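Local atomic coordinates of hydrazine synthase subunit gamma (Candidatus Kuenenia stuttgartiensis, PDB entry 5C2V), a protein that reduces nitric oxide to hydroxylamine, apparently at one of its two c-type hemes, in the first half-reaction of hydrazine synthesis by the hydrazine synthase complex. Residues C[214-217]-C[222-225]; C[234-239]-C[245-250]; C[45-50]-C[148-153]. All coordinates share one frame; numbering follows the deposited sequence.

Contact 1: C[214-217]-C[222-225]; sequences VGVN and TPGK
G215 and G224 face each other where two loop segments meet, their CA atoms 4.0 Å apart, with a backbone bond running to either side of the pair. V216 N donates to P223 O at 2.9 Å, and the C=O...N angle of 171° puts the donor almost straight beyond the carbonyl oxygen. The companion bond, from K225 N to V214 O, is weak at 3.4 Å. A water lies within hydrogen-bonding reach of V214 O and K225 O and may bridge them.

Side chains close over this frame. V216 sets both methyls beside P223 O: CG1 lies 3.5 Å from that oxygen and also reaches the G224 carbonyl, while V216 CG2 touches P223 CD at 3.9 Å. A chi1 of -63°, which turns CG1 away from the residue's own carbonyl carbon, lets V216 offer both branches to the facing segment at once. From the other segment, K225 folds back over G215. A bend at chi3 (61°) brings K225 CE to 3.3 Å from G215 O, whereas K225 NZ stays 4.1 Å from that oxygen, which makes this mainly a contact of the methylene chain.

Further out, L250 CD2 packs against the CA atoms of both glycines, V214 touches F219, and P223, which follows a cis peptide bond, lies against Y239. T222 looks away from the bridge toward the alpha subunit, where its OG1 is hydrogen-bonded to the carbonyl oxygen of Y578 and its side chain packs on Y582 of that chain. The bonding pattern is that of a non-hydrogen-bonded antiparallel pair, present here as an isolated beta bridge that closes a surface loop between strand 206-207 and helix 229-234.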
ATOM      1  N   VAL C 214     -20.029  14.737  48.272  1.00 49.03           N
ATOM      2  CA  VAL C 214     -21.297  14.483  47.596  1.00 57.04           C
ATOM      3  C   VAL C 214     -21.405  15.232  46.272  1.00 52.97           C
ATOM      4  O   VAL C 214     -20.502  15.978  45.891  1.00 53.59           O
ATOM      5  CB  VAL C 214     -22.492  14.875  48.485  1.00 55.90           C
ATOM      6  CG1 VAL C 214     -22.545  13.990  49.720  1.00 37.54           C
ATOM      7  CG2 VAL C 214     -22.405  16.342  48.875  1.00 47.64           C
ATOM      8  N   GLY C 215     -22.521  15.027  45.579  1.00 50.84           N
ATOM      9  CA  GLY C 215     -22.750  15.657  44.293  1.00 47.37           C
ATOM     10  C   GLY C 215     -23.436  17.002  44.411  1.00 64.05           C
ATOM     11  O   GLY C 215     -23.776  17.441  45.510  1.00 78.25           O
ATOM     12  N   VAL C 216     -23.644  17.654  43.272  1.00 62.94           N
ATOM     13  CA  VAL C 216     -24.273  18.968  43.250  1.00 68.01           C
ATOM     14  C   VAL C 216     -25.743  18.879  43.655  1.00 59.00           C
ATOM     15  O   VAL C 216     -26.311  19.839  44.173  1.00 68.11           O
ATOM     16  CB  VAL C 216     -24.154  19.628  41.856  1.00 58.89           C
ATOM     17  CG1 VAL C 216     -22.692  19.862  41.507  1.00 54.43           C
ATOM     18  CG2 VAL C 216     -24.826  18.771  40.792  1.00 52.07           C
ATOM     19  N   ASN C 217     -26.355  17.723  43.415  1.00 59.33           N
ATOM     20  CA  ASN C 217     -27.739  17.492  43.808  1.00 61.59           C
ATOM     21  C   ASN C 217     -27.838  16.771  45.152  1.00 63.53           C
ATOM     22  O   ASN C 217     -28.927  16.400  45.588  1.00 70.19           O
ATOM     23  CB  ASN C 217     -28.480  16.701  42.729  1.00 68.95           C
ATOM     24  CG  ASN C 217     -29.970  16.986  42.719  1.00 92.86           C
ATOM     25  OD1 ASN C 217     -30.420  18.019  43.218  1.00 99.15           O
ATOM     26  ND2 ASN C 217     -30.746  16.073  42.145  1.00 92.91           N
ATOM     27  N   THR C 222     -24.739  13.268  40.730  1.00 43.37           N
ATOM     28  CA  THR C 222     -23.588  13.569  39.885  1.00 50.84           C
ATOM     29  C   THR C 222     -23.841  14.867  39.112  1.00 51.33           C
ATOM     30  O   THR C 222     -24.987  15.177  38.782  1.00 59.35           O
ATOM     31  CB  THR C 222     -23.295  12.394  38.914  1.00 46.56           C
ATOM     32  OG1 THR C 222     -22.057  12.613  38.227  1.00 54.30           O
ATOM     33  CG2 THR C 222     -24.419  12.227  37.901  1.00 37.56           C
ATOM     34  N   PRO C 223     -22.780  15.644  38.830  1.00 50.95           N
ATOM     35  CA  PRO C 223     -21.375  15.442  39.199  1.00 52.61           C
ATOM     36  C   PRO C 223     -21.047  15.933  40.604  1.00 52.47           C
ATOM     37  O   PRO C 223     -21.920  16.450  41.300  1.00 58.42           O
ATOM     38  CB  PRO C 223     -20.629  16.270  38.156  1.00 32.27           C
ATOM     39  CG  PRO C 223     -21.550  17.411  37.900  1.00 35.29           C
ATOM     40  CD  PRO C 223     -22.949  16.845  37.993  1.00 38.67           C
ATOM     41  N   GLY C 224     -19.790  15.776  41.005  1.00 41.93           N
ATOM     42  CA  GLY C 224     -19.350  16.205  42.318  1.00 44.56           C
ATOM     43  C   GLY C 224     -19.259  17.712  42.435  1.00 53.75           C
ATOM     44  O   GLY C 224     -19.140  18.419  41.434  1.00 50.85           O
ATOM     45  N   LYS C 225     -19.304  18.201  43.667  1.00 51.36           N
ATOM     46  CA  LYS C 225     -19.206  19.628  43.936  1.00 47.38           C
ATOM     47  C   LYS C 225     -17.869  19.915  44.601  1.00 55.35           C
ATOM     48  O   LYS C 225     -17.288  19.039  45.241  1.00 55.94           O
ATOM     49  CB  LYS C 225     -20.355  20.108  44.825  1.00 65.56           C
ATOM     50  CG  LYS C 225     -20.228  19.699  46.284  1.00 71.31           C
ATOM     51  CD  LYS C 225     -21.193  20.472  47.169  1.00 65.20           C
ATOM     52  CE  LYS C 225     -22.637  20.218  46.772  1.00 75.74           C
ATOM     53  NZ  LYS C 225     -23.589  20.929  47.669  1.00 83.46           N
TER
HETATM   54  O   HOH W   1     -18.136  16.755  47.248  1.00 70.91           O

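Contact 2: C[234-239]-C[245-250]; sequences AGEDPY and TPIIGL
I247 and I248 supply the apolar contacts, each reaching a different part of 234-239. I247 CD1 sits against the backbone bend at D237 and P238, 3.8 Å from P238 CA, and against the aliphatic part of E236, 3.9 Å from E236 CG. I248 packs its CG2 on P238 CB at 3.9 Å.

The aromatic contact is a CH-pi interaction: I248 CD1 stands over one face of the Y239 ring, 4.1 Å from the ring centroid and 28° off the normal, displaced toward Y239 CE1. Chi1 of 66° and an extended chi2 of 177° carry this methyl to the ring. K575 of the alpha subunit packs on Y239, and Y578 of that subunit on I248.

Among polar groups, the E236 carboxylate lies beside I247 CG2, while its partners come from outside the two segments: OE2 is hydrogen-bonded to S243 OG and forms a salt bridge with R277, whose NE binds T245 OG1.

The contact folds the loop between helix 229-234 and strand 256-257 on itself, just after a Schellman motif in which G235, with positive phi, is the C-prime residue and E236 N returns to A231 O.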
ATOM      1  N   ALA C 234      -9.973  30.371  44.964  1.00 61.85           N
ATOM      2  CA  ALA C 234      -8.753  30.517  44.179  1.00 75.44           C
ATOM      3  C   ALA C 234      -9.014  30.341  42.684  1.00 66.41           C
ATOM      4  O   ALA C 234      -8.205  30.754  41.853  1.00 56.65           O
ATOM      5  CB  ALA C 234      -7.701  29.524  44.651  1.00 55.21           C
ATOM      6  N   GLY C 235     -10.143  29.725  42.348  1.00 68.06           N
ATOM      7  CA  GLY C 235     -10.509  29.507  40.960  1.00 69.91           C
ATOM      8  C   GLY C 235      -9.798  28.319  40.343  1.00 66.38           C
ATOM      9  O   GLY C 235      -9.514  28.304  39.146  1.00 59.57           O
ATOM     10  N   GLU C 236      -9.512  27.317  41.168  1.00 70.75           N
ATOM     11  CA  GLU C 236      -8.823  26.115  40.714  1.00 55.16           C
ATOM     12  C   GLU C 236      -9.736  25.260  39.836  1.00 62.98           C
ATOM     13  O   GLU C 236     -10.947  25.210  40.049  1.00 62.88           O
ATOM     14  CB  GLU C 236      -8.326  25.308  41.916  1.00 70.98           C
ATOM     15  CG  GLU C 236      -7.436  24.127  41.567  1.00 62.34           C
ATOM     16  CD  GLU C 236      -6.856  23.455  42.797  1.00 69.01           C
ATOM     17  OE1 GLU C 236      -6.940  24.047  43.894  1.00 70.15           O
ATOM     18  OE2 GLU C 236      -6.318  22.335  42.667  1.00 55.86           O
ATOM     19  N   ASP C 237      -9.146  24.597  38.846  1.00 52.00           N
ATOM     20  CA  ASP C 237      -9.897  23.743  37.932  1.00 47.25           C
ATOM     21  C   ASP C 237     -10.302  22.441  38.619  1.00 58.00           C
ATOM     22  O   ASP C 237      -9.443  21.675  39.054  1.00 53.02           O
ATOM     23  CB  ASP C 237      -9.068  23.451  36.676  1.00 51.14           C
ATOM     24  CG  ASP C 237      -9.830  22.642  35.642  1.00 66.84           C
ATOM     25  OD1 ASP C 237     -11.076  22.703  35.627  1.00 60.13           O
ATOM     26  OD2 ASP C 237      -9.179  21.952  34.829  1.00 58.61           O
ATOM     27  N   PRO C 238     -11.619  22.198  38.727  1.00 54.00           N
ATOM     28  CA  PRO C 238     -12.153  20.980  39.350  1.00 53.38           C
ATOM     29  C   PRO C 238     -11.592  19.713  38.712  1.00 49.38           C
ATOM     30  O   PRO C 238     -11.224  18.768  39.408  1.00 49.20           O
ATOM     31  CB  PRO C 238     -13.661  21.092  39.099  1.00 46.99           C
ATOM     32  CG  PRO C 238     -13.911  22.551  38.954  1.00 47.34           C
ATOM     33  CD  PRO C 238     -12.691  23.105  38.282  1.00 42.58           C
ATOM     34  N   TYR C 239     -11.540  19.709  37.385  1.00 62.04           N
ATOM     35  CA  TYR C 239     -11.056  18.566  36.624  1.00 43.71           C
ATOM     36  C   TYR C 239      -9.580  18.695  36.238  1.00 54.27           C
ATOM     37  O   TYR C 239      -9.073  17.906  35.445  1.00 54.18           O
ATOM     38  CB  TYR C 239     -11.934  18.362  35.390  1.00 40.62           C
ATOM     39  CG  TYR C 239     -13.362  18.026  35.763  1.00 35.34           C
ATOM     40  CD1 TYR C 239     -13.711  16.742  36.161  1.00 38.82           C
ATOM     41  CD2 TYR C 239     -14.353  18.998  35.748  1.00 34.75           C
ATOM     42  CE1 TYR C 239     -15.010  16.431  36.518  1.00 37.18           C
ATOM     43  CE2 TYR C 239     -15.657  18.696  36.103  1.00 50.33           C
ATOM     44  CZ  TYR C 239     -15.978  17.411  36.487  1.00 33.71           C
ATOM     45  OH  TYR C 239     -17.271  17.102  36.840  1.00 51.85           O
ATOM     46  N   THR C 245      -3.926  17.132  44.821  1.00 42.34           N
ATOM     47  CA  THR C 245      -5.098  16.504  45.425  1.00 54.31           C
ATOM     48  C   THR C 245      -6.377  16.929  44.711  1.00 54.57           C
ATOM     49  O   THR C 245      -6.462  18.045  44.200  1.00 55.69           O
ATOM     50  CB  THR C 245      -5.229  16.868  46.917  1.00 53.40           C
ATOM     51  OG1 THR C 245      -5.691  18.219  47.043  1.00 62.53           O
ATOM     52  CG2 THR C 245      -3.895  16.740  47.613  1.00 49.91           C
ATOM     53  N   PRO C 246      -7.380  16.037  44.672  1.00 45.99           N
ATOM     54  CA  PRO C 246      -8.678  16.395  44.090  1.00 44.12           C
ATOM     55  C   PRO C 246      -9.466  17.367  44.963  1.00 43.01           C
ATOM     56  O   PRO C 246      -9.493  17.210  46.184  1.00 65.42           O
ATOM     57  CB  PRO C 246      -9.399  15.047  43.994  1.00 54.74           C
ATOM     58  CG  PRO C 246      -8.789  14.226  45.076  1.00 43.97           C
ATOM     59  CD  PRO C 246      -7.344  14.632  45.114  1.00 51.21           C
ATOM     60  N   ILE C 247     -10.088  18.365  44.344  1.00 44.97           N
ATOM     61  CA  ILE C 247     -10.983  19.267  45.058  1.00 39.65           C
ATOM     62  C   ILE C 247     -12.448  18.862  44.874  1.00 42.13           C
ATOM     63  O   ILE C 247     -13.352  19.544  45.356  1.00 55.77           O
ATOM     64  CB  ILE C 247     -10.789  20.733  44.619  1.00 56.84           C
ATOM     65  CG1 ILE C 247     -10.946  20.876  43.104  1.00 56.93           C
ATOM     66  CG2 ILE C 247      -9.425  21.242  45.062  1.00 37.21           C
ATOM     67  CD1 ILE C 247     -10.672  22.281  42.601  1.00 46.92           C
ATOM     68  N   ILE C 248     -12.675  17.754  44.172  1.00 40.24           N
ATOM     69  CA  ILE C 248     -14.021  17.210  43.989  1.00 49.27           C
ATOM     70  C   ILE C 248     -14.053  15.711  44.272  1.00 41.57           C
ATOM     71  O   ILE C 248     -13.006  15.075  44.405  1.00 51.99           O
ATOM     72  CB  ILE C 248     -14.557  17.445  42.560  1.00 51.90           C
ATOM     73  CG1 ILE C 248     -13.734  16.652  41.542  1.00 49.05           C
ATOM     74  CG2 ILE C 248     -14.571  18.930  42.220  1.00 63.11           C
ATOM     75  CD1 ILE C 248     -14.248  16.763  40.123  1.00 55.62           C
ATOM     76  N   GLY C 249     -15.255  15.152  44.373  1.00 38.62           N
ATOM     77  CA  GLY C 249     -15.413  13.717  44.541  1.00 42.09           C
ATOM     78  C   GLY C 249     -16.845  13.277  44.792  1.00 43.92           C
ATOM     79  O   GLY C 249     -17.703  14.087  45.146  1.00 43.43           O
ATOM     80  N   LEU C 250     -17.102  11.987  44.601  1.00 43.53           N
ATOM     81  CA  LEU C 250     -18.393  11.402  44.934  1.00 36.48           C
ATOM     82  C   LEU C 250     -18.196  10.188  45.828  1.00 55.67           C
ATOM     83  O   LEU C 250     -17.709   9.157  45.378  1.00 51.23           O
ATOM     84  CB  LEU C 250     -19.153  11.002  43.667  1.00 42.88           C
ATOM     85  CG  LEU C 250     -19.544  12.126  42.709  1.00 53.04           C
ATOM     86  CD1 LEU C 250     -20.107  11.564  41.413  1.00 39.98           C
ATOM     87  CD2 LEU C 250     -20.551  13.030  43.384  1.00 39.73           C
TER

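Contact 3: C[45-50]-C[148-153]; sequences YGQFQF and ICYIRA
This is a buried helix-helix crossing in the lobe that carries heme 1, between helix 43-51 and helix 141-152. The short axes pass 7.9 Å apart at a crossing angle of -98°, and G46 and Y150 are the nearest CA pair, 5.0 Å apart. Because G46 has no side chain, Y150 CB can settle on its backbone, 3.7 Å from G46 C.

Y150 carries the interface. Its ring, swung opposite the backbone N (chi1 167°), runs along helix 43-51 between Q47 and F50. Q47 CA lies over one face, 4.0 Å from the Y150 ring centroid, and Q47 CG follows alongside at 3.6 Å from Y150 CE1. The F50 and Y150 rings meet obliquely, planes at 41°, with Y150 CE2 3.7 Å from F50 CG and over the F50 face. F50 also touches the heme-bound C63 and lies close to the axial ligand H67, while I151 reaches the heme directly.

A water in the plane of the Y150 ring lies 2.9 Å from Y150 OH and accepts a weak hydrogen bond from Q47 NE2; Q47 OE1 is hydrogen-bonded to Y339 OH of the beta subunit. The geometry resembles the crossing of the first and last helices in cytochrome c folds, consistent with this heme-bearing lobe. Chemically the contact is mainly apolar, with Y150 OH and the Q47 amide meeting at a water.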
ATOM      1  N   TYR C  45       9.998 -12.395  55.041  1.00 51.15           N
ATOM      2  CA  TYR C  45       9.345 -12.886  53.833  1.00 50.54           C
ATOM      3  C   TYR C  45       8.242 -11.921  53.419  1.00 55.95           C
ATOM      4  O   TYR C  45       8.074 -11.609  52.238  1.00 63.77           O
ATOM      5  CB  TYR C  45       8.769 -14.287  54.053  1.00 51.46           C
ATOM      6  CG  TYR C  45       9.784 -15.324  54.474  1.00 62.36           C
ATOM      7  CD1 TYR C  45      10.635 -15.910  53.545  1.00 60.60           C
ATOM      8  CD2 TYR C  45       9.886 -15.728  55.800  1.00 74.87           C
ATOM      9  CE1 TYR C  45      11.563 -16.861  53.925  1.00 70.81           C
ATOM     10  CE2 TYR C  45      10.810 -16.680  56.189  1.00 72.51           C
ATOM     11  CZ  TYR C  45      11.647 -17.244  55.248  1.00 76.67           C
ATOM     12  OH  TYR C  45      12.568 -18.191  55.630  1.00 70.32           O
ATOM     13  N   GLY C  46       7.498 -11.450  54.415  1.00 48.05           N
ATOM     14  CA  GLY C  46       6.451 -10.472  54.200  1.00 49.96           C
ATOM     15  C   GLY C  46       7.005  -9.170  53.660  1.00 58.56           C
ATOM     16  O   GLY C  46       6.382  -8.532  52.812  1.00 57.07           O
ATOM     17  N   GLN C  47       8.176  -8.772  54.152  1.00 48.97           N
ATOM     18  CA  GLN C  47       8.831  -7.568  53.650  1.00 48.23           C
ATOM     19  C   GLN C  47       9.205  -7.741  52.179  1.00 57.84           C
ATOM     20  O   GLN C  47       9.080  -6.806  51.381  1.00 49.68           O
ATOM     21  CB  GLN C  47      10.074  -7.233  54.477  1.00 42.37           C
ATOM     22  CG  GLN C  47      10.676  -5.871  54.154  1.00 36.73           C
ATOM     23  CD  GLN C  47      11.945  -5.587  54.932  1.00 38.52           C
ATOM     24  OE1 GLN C  47      12.678  -6.504  55.306  1.00 40.42           O
ATOM     25  NE2 GLN C  47      12.212  -4.311  55.183  1.00 29.92           N
ATOM     26  N   PHE C  48       9.658  -8.940  51.822  1.00 51.85           N
ATOM     27  CA  PHE C  48       9.999  -9.233  50.434  1.00 62.07           C
ATOM     28  C   PHE C  48       8.771  -9.158  49.537  1.00 63.07           C
ATOM     29  O   PHE C  48       8.792  -8.488  48.505  1.00 64.22           O
ATOM     30  CB  PHE C  48      10.650 -10.610  50.303  1.00 57.60           C
ATOM     31  CG  PHE C  48      10.931 -11.008  48.881  1.00 54.52           C
ATOM     32  CD1 PHE C  48      11.971 -10.424  48.176  1.00 53.80           C
ATOM     33  CD2 PHE C  48      10.148 -11.958  48.245  1.00 58.33           C
ATOM     34  CE1 PHE C  48      12.229 -10.784  46.866  1.00 53.55           C
ATOM     35  CE2 PHE C  48      10.402 -12.323  46.934  1.00 52.42           C
ATOM     36  CZ  PHE C  48      11.445 -11.735  46.245  1.00 53.34           C
ATOM     37  N   GLN C  49       7.705  -9.848  49.936  1.00 49.75           N
ATOM     38  CA  GLN C  49       6.453  -9.827  49.184  1.00 50.59           C
ATOM     39  C   GLN C  49       5.914  -8.402  49.074  1.00 39.73           C
ATOM     40  O   GLN C  49       5.238  -8.050  48.107  1.00 53.61           O
ATOM     41  CB  GLN C  49       5.415 -10.740  49.844  1.00 45.40           C
ATOM     42  CG  GLN C  49       4.100 -10.852  49.089  1.00 45.66           C
ATOM     43  CD  GLN C  49       4.262 -11.478  47.717  1.00 53.99           C
ATOM     44  OE1 GLN C  49       4.276 -12.701  47.578  1.00 51.36           O
ATOM     45  NE2 GLN C  49       4.381 -10.640  46.692  1.00 45.35           N
ATOM     46  N   PHE C  50       6.232  -7.587  50.074  1.00 47.19           N
ATOM     47  CA  PHE C  50       5.830  -6.188  50.100  1.00 51.99           C
ATOM     48  C   PHE C  50       6.612  -5.368  49.073  1.00 51.41           C
ATOM     49  O   PHE C  50       6.045  -4.515  48.389  1.00 44.00           O
ATOM     50  CB  PHE C  50       6.025  -5.615  51.508  1.00 37.74           C
ATOM     51  CG  PHE C  50       5.634  -4.169  51.643  1.00 21.05           C
ATOM     52  CD1 PHE C  50       4.312  -3.811  51.851  1.00 21.78           C
ATOM     53  CD2 PHE C  50       6.592  -3.170  51.584  1.00 29.26           C
ATOM     54  CE1 PHE C  50       3.951  -2.482  51.981  1.00 23.90           C
ATOM     55  CE2 PHE C  50       6.237  -1.840  51.713  1.00 30.24           C
ATOM     56  CZ  PHE C  50       4.915  -1.496  51.913  1.00 38.67           C
ATOM     57  N   ILE C 148       0.999 -10.106  56.069  1.00 58.83           N
ATOM     58  CA  ILE C 148       0.230  -9.563  57.183  1.00 48.39           C
ATOM     59  C   ILE C 148       1.089  -9.462  58.440  1.00 48.65           C
ATOM     60  O   ILE C 148       0.972  -8.504  59.205  1.00 38.65           O
ATOM     61  CB  ILE C 148      -1.015 -10.418  57.475  1.00 54.94           C
ATOM     62  CG1 ILE C 148      -1.865 -10.551  56.212  1.00 57.64           C
ATOM     63  CG2 ILE C 148      -1.835  -9.813  58.604  1.00 35.08           C
ATOM     64  CD1 ILE C 148      -2.226  -9.226  55.581  1.00 60.32           C
ATOM     65  N   CYS C 149       1.960 -10.446  58.644  1.00 39.50           N
ATOM     66  CA  CYS C 149       2.894 -10.413  59.764  1.00 31.47           C
ATOM     67  C   CYS C 149       3.830  -9.214  59.656  1.00 56.71           C
ATOM     68  O   CYS C 149       4.149  -8.577  60.660  1.00 57.51           O
ATOM     69  CB  CYS C 149       3.704 -11.708  59.840  1.00 39.42           C
ATOM     70  SG  CYS C 149       2.768 -13.152  60.399  1.00 58.05           S
ATOM     71  N   TYR C 150       4.264  -8.908  58.435  1.00 48.70           N
ATOM     72  CA  TYR C 150       5.115  -7.744  58.211  1.00 42.58           C
ATOM     73  C   TYR C 150       4.369  -6.450  58.513  1.00 37.42           C
ATOM     74  O   TYR C 150       4.928  -5.524  59.101  1.00 43.55           O
ATOM     75  CB  TYR C 150       5.640  -7.711  56.774  1.00 56.63           C
ATOM     76  CG  TYR C 150       6.270  -6.385  56.406  1.00 47.26           C
ATOM     77  CD1 TYR C 150       7.556  -6.067  56.825  1.00 41.62           C
ATOM     78  CD2 TYR C 150       5.577  -5.447  55.650  1.00 36.14           C
ATOM     79  CE1 TYR C 150       8.134  -4.854  56.500  1.00 33.59           C
ATOM     80  CE2 TYR C 150       6.147  -4.232  55.321  1.00 39.13           C
ATOM     81  CZ  TYR C 150       7.427  -3.940  55.747  1.00 39.51           C
ATOM     82  OH  TYR C 150       7.998  -2.731  55.420  1.00 34.45           O
ATOM     83  N   ILE C 151       3.108  -6.386  58.097  1.00 45.66           N
ATOM     84  CA  ILE C 151       2.301  -5.188  58.306  1.00 56.42           C
ATOM     85  C   ILE C 151       2.019  -4.948  59.789  1.00 59.04           C
ATOM     86  O   ILE C 151       2.099  -3.817  60.271  1.00 55.63           O
ATOM     87  CB  ILE C 151       0.972  -5.280  57.544  1.00 50.96           C
ATOM     88  CG1 ILE C 151       1.241  -5.391  56.045  1.00 42.22           C
ATOM     89  CG2 ILE C 151       0.096  -4.071  57.834  1.00 36.64           C
ATOM     90  CD1 ILE C 151       0.233  -6.229  55.324  1.00 69.67           C
ATOM     91  N   ARG C 152       1.699  -6.020  60.506  1.00 52.94           N
ATOM     92  CA  ARG C 152       1.397  -5.931  61.930  1.00 43.01           C
ATOM     93  C   ARG C 152       2.629  -5.561  62.751  1.00 48.84           C
ATOM     94  O   ARG C 152       2.514  -5.003  63.842  1.00 55.45           O
ATOM     95  CB  ARG C 152       0.815  -7.257  62.430  1.00 45.54           C
ATOM     96  CG  ARG C 152      -0.568  -7.567  61.880  1.00 49.66           C
ATOM     97  CD  ARG C 152      -0.943  -9.028  62.080  1.00 36.02           C
ATOM     98  NE  ARG C 152      -1.066  -9.390  63.489  1.00 70.94           N
ATOM     99  CZ  ARG C 152      -1.454 -10.587  63.917  1.00 74.48           C
ATOM    100  NH1 ARG C 152      -1.759 -11.538  63.043  1.00 51.84           N
ATOM    101  NH2 ARG C 152      -1.539 -10.835  65.217  1.00 74.00           N
ATOM    102  N   ALA C 153       3.807  -5.869  62.218  1.00 44.50           N
ATOM    103  CA  ALA C 153       5.058  -5.644  62.933  1.00 34.83           C
ATOM    104  C   ALA C 153       5.564  -4.214  62.773  1.00 37.98           C
ATOM    105  O   ALA C 153       6.594  -3.846  63.338  1.00 58.05           O
ATOM    106  CB  ALA C 153       6.114  -6.629  62.462  1.00 34.63           C
TER
HETATM  107  O   HOH W   2      10.779  -2.417  56.271  1.00 56.71           O

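Overall arrangement
Contact 3 is core and contact 1 surface, with contact 2 partly buried between these extremes. Contacts 1 and 2 lie in successive loops on either side of helix 229-234; they touch directly, and both meet the alpha subunit, while contact 2 also reaches the beta subunit. Contact 3 joins two helices on the opposite side of the chain's centre, its centre about 39 Å from that of contact 1 and 36 Å from that of contact 2, and borders the beta subunit. Backbone bonds dominate contact 1, isoleucine packing contact 2, and aromatic packing contact 3.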